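Local coordinates for glutamyl-tRNA synthetase, cytoplasmic (Saccharomyces cerevisiae, PDB 2HRA), which attaches glutamate to tRNA(Glu) in an ATP-dependent two-step reaction and, through this N-terminal GST-like domain, joins the tRNA aminoacylation cofactor Arc1p in a complex, at residues Tyr135-Leu146 and Trp167-Gly178. Numbering follows the deposited sequence.
Sequences YSAADVACWGAL and WYTLLEMDPIFG
W143 puts its indole between two rings of 167-178, one stacked and one edge-on. Y168 covers one face in an offset stack, planes 12° apart, while F177 turns its edge to the other, CD2 3.6 Å from W143 CD2. With CG anti to the backbone N (chi1 -161°), the indole reaches across to Y168, and NE1 donates a hydrogen bond almost straight, in the ring plane, to a lone pair of Y168 O at 3.1 Å. That carbonyl also accepts the helical bond from E172 N. F177 presents another part of its edge to the face of Y135, CE1 3.7 Å from Y135 CZ. Were W143 an alanine, Y168 and F177 would probably face a gap and Y168 O would keep only its helical donor among those described. W167 enters a hole formed by D139, C142, W143 and L146, its NE1 donating a hydrogen bond to D139 OD2 at 2.9 Å. Further out, D139 OD1 accepts from S136 N in a capping box, and OD2 also takes I129 N. The buried carboxylate thus ties the start of helix 137-148, a core helix of the GST-like domain, to helix 162-172 in the Arc1p-binding region; the two indole N-H bonds probably help to set how the aromatic surfaces meet.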
ATOM      1  N   TYR A 135      13.752   1.194  -1.006  1.00 27.40           N
ATOM      2  CA  TYR A 135      12.539   0.549  -1.555  1.00 27.13           C
ATOM      3  C   TYR A 135      11.971   1.417  -2.669  1.00 25.95           C
ATOM      4  O   TYR A 135      12.333   2.609  -2.838  1.00 25.98           O
ATOM      5  CB  TYR A 135      11.463   0.212  -0.501  1.00 27.75           C
ATOM      6  CG  TYR A 135      10.980   1.412   0.299  1.00 28.10           C
ATOM      7  CD1 TYR A 135      10.130   2.374  -0.265  1.00 26.60           C
ATOM      8  CD2 TYR A 135      11.366   1.584   1.609  1.00 28.14           C
ATOM      9  CE1 TYR A 135       9.723   3.475   0.463  1.00 28.86           C
ATOM     10  CE2 TYR A 135      10.942   2.687   2.346  1.00 29.63           C
ATOM     11  CZ  TYR A 135      10.131   3.628   1.772  1.00 28.58           C
ATOM     12  OH  TYR A 135       9.740   4.727   2.515  1.00 27.29           O
ATOM     13  N   SER A 136      11.120   0.805  -3.467  1.00 25.71           N
ATOM     14  CA  SER A 136      10.473   1.479  -4.587  1.00 25.76           C
ATOM     15  C   SER A 136       8.963   1.337  -4.478  1.00 25.80           C
ATOM     16  O   SER A 136       8.427   0.706  -3.558  1.00 25.74           O
ATOM     17  CB  SER A 136      10.962   0.866  -5.904  1.00 26.29           C
ATOM     18  OG  SER A 136      10.385  -0.431  -6.050  1.00 24.33           O
ATOM     19  N   ALA A 137       8.286   1.898  -5.463  1.00 25.63           N
ATOM     20  CA  ALA A 137       6.844   1.807  -5.604  1.00 25.92           C
ATOM     21  C   ALA A 137       6.405   0.374  -5.686  1.00 25.36           C
ATOM     22  O   ALA A 137       5.279   0.039  -5.294  1.00 26.14           O
ATOM     23  CB  ALA A 137       6.366   2.606  -6.883  1.00 25.71           C
ATOM     24  N   ALA A 138       7.254  -0.491  -6.226  1.00 25.17           N
ATOM     25  CA  ALA A 138       6.919  -1.909  -6.276  1.00 25.96           C
ATOM     26  C   ALA A 138       6.662  -2.452  -4.847  1.00 25.79           C
ATOM     27  O   ALA A 138       5.705  -3.193  -4.592  1.00 27.36           O
ATOM     28  CB  ALA A 138       8.055  -2.694  -6.994  1.00 26.62           C
ATOM     29  N   ASP A 139       7.558  -2.107  -3.927  1.00 25.42           N
ATOM     30  CA  ASP A 139       7.463  -2.548  -2.552  1.00 25.71           C
ATOM     31  C   ASP A 139       6.216  -1.964  -1.890  1.00 26.12           C
ATOM     32  O   ASP A 139       5.548  -2.635  -1.114  1.00 26.55           O
ATOM     33  CB  ASP A 139       8.720  -2.124  -1.768  1.00 25.53           C
ATOM     34  CG  ASP A 139       9.977  -2.737  -2.324  1.00 25.83           C
ATOM     35  OD1 ASP A 139      10.711  -2.012  -3.051  1.00 25.65           O
ATOM     36  OD2 ASP A 139      10.217  -3.942  -2.072  1.00 24.86           O
ATOM     37  N   VAL A 140       5.897  -0.711  -2.206  1.00 25.74           N
ATOM     38  CA  VAL A 140       4.774  -0.029  -1.554  1.00 25.44           C
ATOM     39  C   VAL A 140       3.474  -0.691  -1.943  1.00 25.72           C
ATOM     40  O   VAL A 140       2.617  -0.969  -1.104  1.00 26.92           O
ATOM     41  CB  VAL A 140       4.780   1.480  -1.918  1.00 24.96           C
ATOM     42  CG1 VAL A 140       3.566   2.182  -1.399  1.00 25.63           C
ATOM     43  CG2 VAL A 140       6.057   2.148  -1.389  1.00 25.06           C
ATOM     44  N   ALA A 141       3.343  -0.980  -3.220  1.00 26.26           N
ATOM     45  CA  ALA A 141       2.147  -1.607  -3.722  1.00 26.76           C
ATOM     46  C   ALA A 141       1.986  -3.016  -3.180  1.00 26.72           C
ATOM     47  O   ALA A 141       0.873  -3.396  -2.784  1.00 27.22           O
ATOM     48  CB  ALA A 141       2.146  -1.594  -5.260  1.00 27.12           C
ATOM     49  N   CYS A 142       3.074  -3.803  -3.145  1.00 25.82           N
ATOM     50  CA  CYS A 142       2.967  -5.180  -2.669  1.00 25.94           C
ATOM     51  C   CYS A 142       2.768  -5.234  -1.171  1.00 25.98           C
ATOM     52  O   CYS A 142       2.006  -6.077  -0.677  1.00 25.73           O
ATOM     53  CB  CYS A 142       4.157  -6.036  -3.120  1.00 26.36           C
ATOM     54  SG  CYS A 142       4.239  -6.302  -4.913  1.00 26.67           S
ATOM     55  N   TRP A 143       3.398  -4.327  -0.439  1.00 25.45           N
ATOM     56  CA  TRP A 143       3.222  -4.313   1.012  1.00 26.84           C
ATOM     57  C   TRP A 143       1.798  -3.930   1.393  1.00 27.13           C
ATOM     58  O   TRP A 143       1.163  -4.606   2.215  1.00 27.60           O
ATOM     59  CB  TRP A 143       4.183  -3.374   1.701  1.00 26.57           C
ATOM     60  CG  TRP A 143       4.320  -3.677   3.184  1.00 26.15           C
ATOM     61  CD1 TRP A 143       5.270  -4.442   3.742  1.00 26.71           C
ATOM     62  CD2 TRP A 143       3.502  -3.184   4.274  1.00 27.14           C
ATOM     63  NE1 TRP A 143       5.107  -4.479   5.106  1.00 27.48           N
ATOM     64  CE2 TRP A 143       4.018  -3.725   5.453  1.00 25.78           C
ATOM     65  CE3 TRP A 143       2.359  -2.362   4.353  1.00 26.83           C
ATOM     66  CZ2 TRP A 143       3.450  -3.474   6.713  1.00 27.70           C
ATOM     67  CZ3 TRP A 143       1.810  -2.109   5.584  1.00 25.99           C
ATOM     68  CH2 TRP A 143       2.363  -2.650   6.755  1.00 25.65           C
ATOM     69  N   GLY A 144       1.297  -2.865   0.789  1.00 27.59           N
ATOM     70  CA  GLY A 144      -0.088  -2.431   0.990  1.00 27.89           C
ATOM     71  C   GLY A 144      -1.095  -3.499   0.645  1.00 28.35           C
ATOM     72  O   GLY A 144      -2.011  -3.776   1.418  1.00 29.72           O
ATOM     73  N   ALA A 145      -0.913  -4.144  -0.500  1.00 29.58           N
ATOM     74  CA  ALA A 145      -1.794  -5.233  -0.920  1.00 29.12           C
ATOM     75  C   ALA A 145      -1.838  -6.330   0.155  1.00 30.00           C
ATOM     76  O   ALA A 145      -2.918  -6.796   0.535  1.00 29.92           O
ATOM     77  CB  ALA A 145      -1.349  -5.797  -2.280  1.00 28.86           C
ATOM     78  N   LEU A 146      -0.683  -6.756   0.661  1.00 30.01           N
ATOM     79  CA  LEU A 146      -0.674  -7.853   1.664  1.00 29.97           C
ATOM     80  C   LEU A 146      -1.231  -7.414   3.024  1.00 29.04           C
ATOM     81  O   LEU A 146      -1.911  -8.200   3.722  1.00 29.61           O
ATOM     82  CB  LEU A 146       0.741  -8.473   1.799  1.00 31.40           C
ATOM     83  CG  LEU A 146       1.313  -9.128   0.519  1.00 32.45           C
ATOM     84  CD1 LEU A 146       2.784  -9.514   0.742  1.00 34.60           C
ATOM     85  CD2 LEU A 146       0.517 -10.349   0.082  1.00 31.59           C
ATOM     86  N   TRP A 167      11.019  -9.568   4.374  1.00 28.49           N
ATOM     87  CA  TRP A 167      10.762  -8.295   3.687  1.00 28.61           C
ATOM     88  C   TRP A 167       9.563  -7.530   4.283  1.00 28.61           C
ATOM     89  O   TRP A 167       9.626  -6.318   4.406  1.00 28.48           O
ATOM     90  CB  TRP A 167      10.570  -8.562   2.197  1.00 28.31           C
ATOM     91  CG  TRP A 167       9.907  -7.515   1.380  1.00 27.84           C
ATOM     92  CD1 TRP A 167      10.510  -6.517   0.686  1.00 25.71           C
ATOM     93  CD2 TRP A 167       8.501  -7.415   1.094  1.00 24.31           C
ATOM     94  NE1 TRP A 167       9.565  -5.797  -0.008  1.00 27.77           N
ATOM     95  CE2 TRP A 167       8.327  -6.321   0.236  1.00 25.83           C
ATOM     96  CE3 TRP A 167       7.382  -8.177   1.452  1.00 27.23           C
ATOM     97  CZ2 TRP A 167       7.071  -5.929  -0.246  1.00 27.44           C
ATOM     98  CZ3 TRP A 167       6.111  -7.781   0.973  1.00 26.32           C
ATOM     99  CH2 TRP A 167       5.972  -6.674   0.153  1.00 26.27           C
ATOM    100  N   TYR A 168       8.482  -8.237   4.602  1.00 28.77           N
ATOM    101  CA  TYR A 168       7.273  -7.631   5.170  1.00 28.91           C
ATOM    102  C   TYR A 168       7.573  -7.061   6.575  1.00 29.63           C
ATOM    103  O   TYR A 168       7.221  -5.919   6.887  1.00 30.43           O
ATOM    104  CB  TYR A 168       6.101  -8.631   5.191  1.00 28.55           C
ATOM    105  CG  TYR A 168       4.780  -8.016   5.642  1.00 28.10           C
ATOM    106  CD1 TYR A 168       3.847  -7.585   4.722  1.00 30.65           C
ATOM    107  CD2 TYR A 168       4.475  -7.865   6.999  1.00 29.91           C
ATOM    108  CE1 TYR A 168       2.653  -6.979   5.136  1.00 28.61           C
ATOM    109  CE2 TYR A 168       3.292  -7.278   7.416  1.00 26.15           C
ATOM    110  CZ  TYR A 168       2.386  -6.830   6.467  1.00 28.59           C
ATOM    111  OH  TYR A 168       1.202  -6.235   6.845  1.00 28.58           O
ATOM    112  N   THR A 169       8.256  -7.840   7.401  1.00 29.54           N
ATOM    113  CA  THR A 169       8.686  -7.388   8.727  1.00 30.39           C
ATOM    114  C   THR A 169       9.656  -6.204   8.666  1.00 30.27           C
ATOM    115  O   THR A 169       9.536  -5.265   9.467  1.00 30.04           O
ATOM    116  CB  THR A 169       9.317  -8.544   9.468  1.00 31.21           C
ATOM    117  OG1 THR A 169       8.342  -9.591   9.522  1.00 30.97           O
ATOM    118  CG2 THR A 169       9.746  -8.160  10.893  1.00 32.79           C
ATOM    119  N   LEU A 170      10.582  -6.228   7.719  1.00 29.76           N
ATOM    120  CA  LEU A 170      11.502  -5.113   7.552  1.00 30.59           C
ATOM    121  C   LEU A 170      10.694  -3.840   7.355  1.00 30.92           C
ATOM    122  O   LEU A 170      10.809  -2.883   8.134  1.00 30.98           O
ATOM    123  CB  LEU A 170      12.426  -5.331   6.349  1.00 30.04           C
ATOM    124  CG  LEU A 170      13.423  -4.193   6.104  1.00 30.19           C
ATOM    125  CD1 LEU A 170      14.327  -3.932   7.336  1.00 28.62           C
ATOM    126  CD2 LEU A 170      14.217  -4.556   4.870  1.00 31.18           C
ATOM    127  N   LEU A 171       9.853  -3.849   6.323  1.00 31.77           N
ATOM    128  CA  LEU A 171       9.039  -2.685   5.994  1.00 31.84           C
ATOM    129  C   LEU A 171       8.060  -2.303   7.117  1.00 32.35           C
ATOM    130  O   LEU A 171       7.859  -1.119   7.375  1.00 31.62           O
ATOM    131  CB  LEU A 171       8.305  -2.884   4.654  1.00 31.69           C
ATOM    132  CG  LEU A 171       9.243  -2.827   3.440  1.00 30.29           C
ATOM    133  CD1 LEU A 171       8.548  -3.300   2.178  1.00 30.15           C
ATOM    134  CD2 LEU A 171       9.826  -1.408   3.234  1.00 30.23           C
ATOM    135  N   GLU A 172       7.499  -3.292   7.804  1.00 33.17           N
ATOM    136  CA  GLU A 172       6.593  -3.030   8.919  1.00 34.33           C
ATOM    137  C   GLU A 172       7.267  -2.228  10.061  1.00 34.69           C
ATOM    138  O   GLU A 172       6.615  -1.402  10.689  1.00 35.21           O
ATOM    139  CB  GLU A 172       6.010  -4.342   9.446  1.00 34.61           C
ATOM    140  CG  GLU A 172       4.957  -4.204  10.530  1.00 36.84           C
ATOM    141  CD  GLU A 172       4.524  -5.552  11.062  1.00 39.92           C
ATOM    142  OE1 GLU A 172       3.314  -5.830  11.050  1.00 42.76           O
ATOM    143  OE2 GLU A 172       5.402  -6.348  11.484  1.00 44.84           O
ATOM    144  N   MET A 173       8.552  -2.457  10.315  1.00 34.78           N
ATOM    145  CA  MET A 173       9.295  -1.683  11.318  1.00 36.04           C
ATOM    146  C   MET A 173       9.518  -0.203  10.926  1.00 33.99           C
ATOM    147  O   MET A 173       9.949   0.603  11.750  1.00 33.17           O
ATOM    148  CB  MET A 173      10.656  -2.328  11.601  1.00 36.09           C
ATOM    149  CG  MET A 173      10.581  -3.689  12.252  1.00 39.10           C
ATOM    150  SD  MET A 173      12.207  -4.449  12.526  1.00 44.77           S
ATOM    151  CE  MET A 173      12.955  -4.417  10.892  1.00 45.66           C
ATOM    152  N   ASP A 174       9.255   0.132   9.669  1.00 32.35           N
ATOM    153  CA  ASP A 174       9.306   1.487   9.176  1.00 31.31           C
ATOM    154  C   ASP A 174       7.901   2.064   9.393  1.00 30.56           C
ATOM    155  O   ASP A 174       6.955   1.657   8.715  1.00 29.86           O
ATOM    156  CB  ASP A 174       9.680   1.444   7.692  1.00 31.66           C
ATOM    157  CG  ASP A 174       9.884   2.822   7.072  1.00 32.24           C
ATOM    158  OD1 ASP A 174       9.356   3.792   7.618  1.00 30.25           O
ATOM    159  OD2 ASP A 174      10.559   2.921   6.008  1.00 30.25           O
ATOM    160  N   PRO A 175       7.759   3.044  10.310  1.00 29.72           N
ATOM    161  CA  PRO A 175       6.453   3.638  10.657  1.00 29.61           C
ATOM    162  C   PRO A 175       5.619   4.095   9.466  1.00 28.86           C
ATOM    163  O   PRO A 175       4.369   4.057   9.506  1.00 29.60           O
ATOM    164  CB  PRO A 175       6.839   4.872  11.476  1.00 30.04           C
ATOM    165  CG  PRO A 175       8.191   4.647  11.952  1.00 30.04           C
ATOM    166  CD  PRO A 175       8.863   3.699  11.027  1.00 30.30           C
ATOM    167  N   ILE A 176       6.300   4.583   8.436  1.00 28.08           N
ATOM    168  CA  ILE A 176       5.637   4.994   7.204  1.00 27.75           C
ATOM    169  C   ILE A 176       4.694   3.905   6.719  1.00 27.37           C
ATOM    170  O   ILE A 176       3.605   4.224   6.243  1.00 25.86           O
ATOM    171  CB  ILE A 176       6.635   5.389   6.091  1.00 27.65           C
ATOM    172  CG1 ILE A 176       7.120   6.824   6.321  1.00 29.69           C
ATOM    173  CG2 ILE A 176       5.982   5.276   4.709  1.00 26.56           C
ATOM    174  CD1 ILE A 176       8.468   7.190   5.693  1.00 29.53           C
ATOM    175  N   PHE A 177       5.123   2.644   6.852  1.00 27.28           N
ATOM    176  CA  PHE A 177       4.303   1.458   6.480  1.00 27.68           C
ATOM    177  C   PHE A 177       3.548   0.935   7.690  1.00 27.94           C
ATOM    178  O   PHE A 177       2.342   0.815   7.677  1.00 26.98           O
ATOM    179  CB  PHE A 177       5.182   0.303   6.005  1.00 27.75           C
ATOM    180  CG  PHE A 177       5.811   0.522   4.666  1.00 27.21           C
ATOM    181  CD1 PHE A 177       6.795   1.490   4.496  1.00 30.01           C
ATOM    182  CD2 PHE A 177       5.430  -0.241   3.589  1.00 27.39           C
ATOM    183  CE1 PHE A 177       7.374   1.699   3.262  1.00 28.69           C
ATOM    184  CE2 PHE A 177       6.001  -0.054   2.342  1.00 29.49           C
ATOM    185  CZ  PHE A 177       6.970   0.922   2.178  1.00 28.79           C
ATOM    186  N   GLY A 178       4.297   0.599   8.728  1.00 29.06           N
ATOM    187  CA  GLY A 178       3.758  -0.147   9.861  1.00 29.64           C
ATOM    188  C   GLY A 178       2.792   0.588  10.786  1.00 30.49           C
ATOM    189  O   GLY A 178       2.089  -0.069  11.564  1.00 30.56           O
TER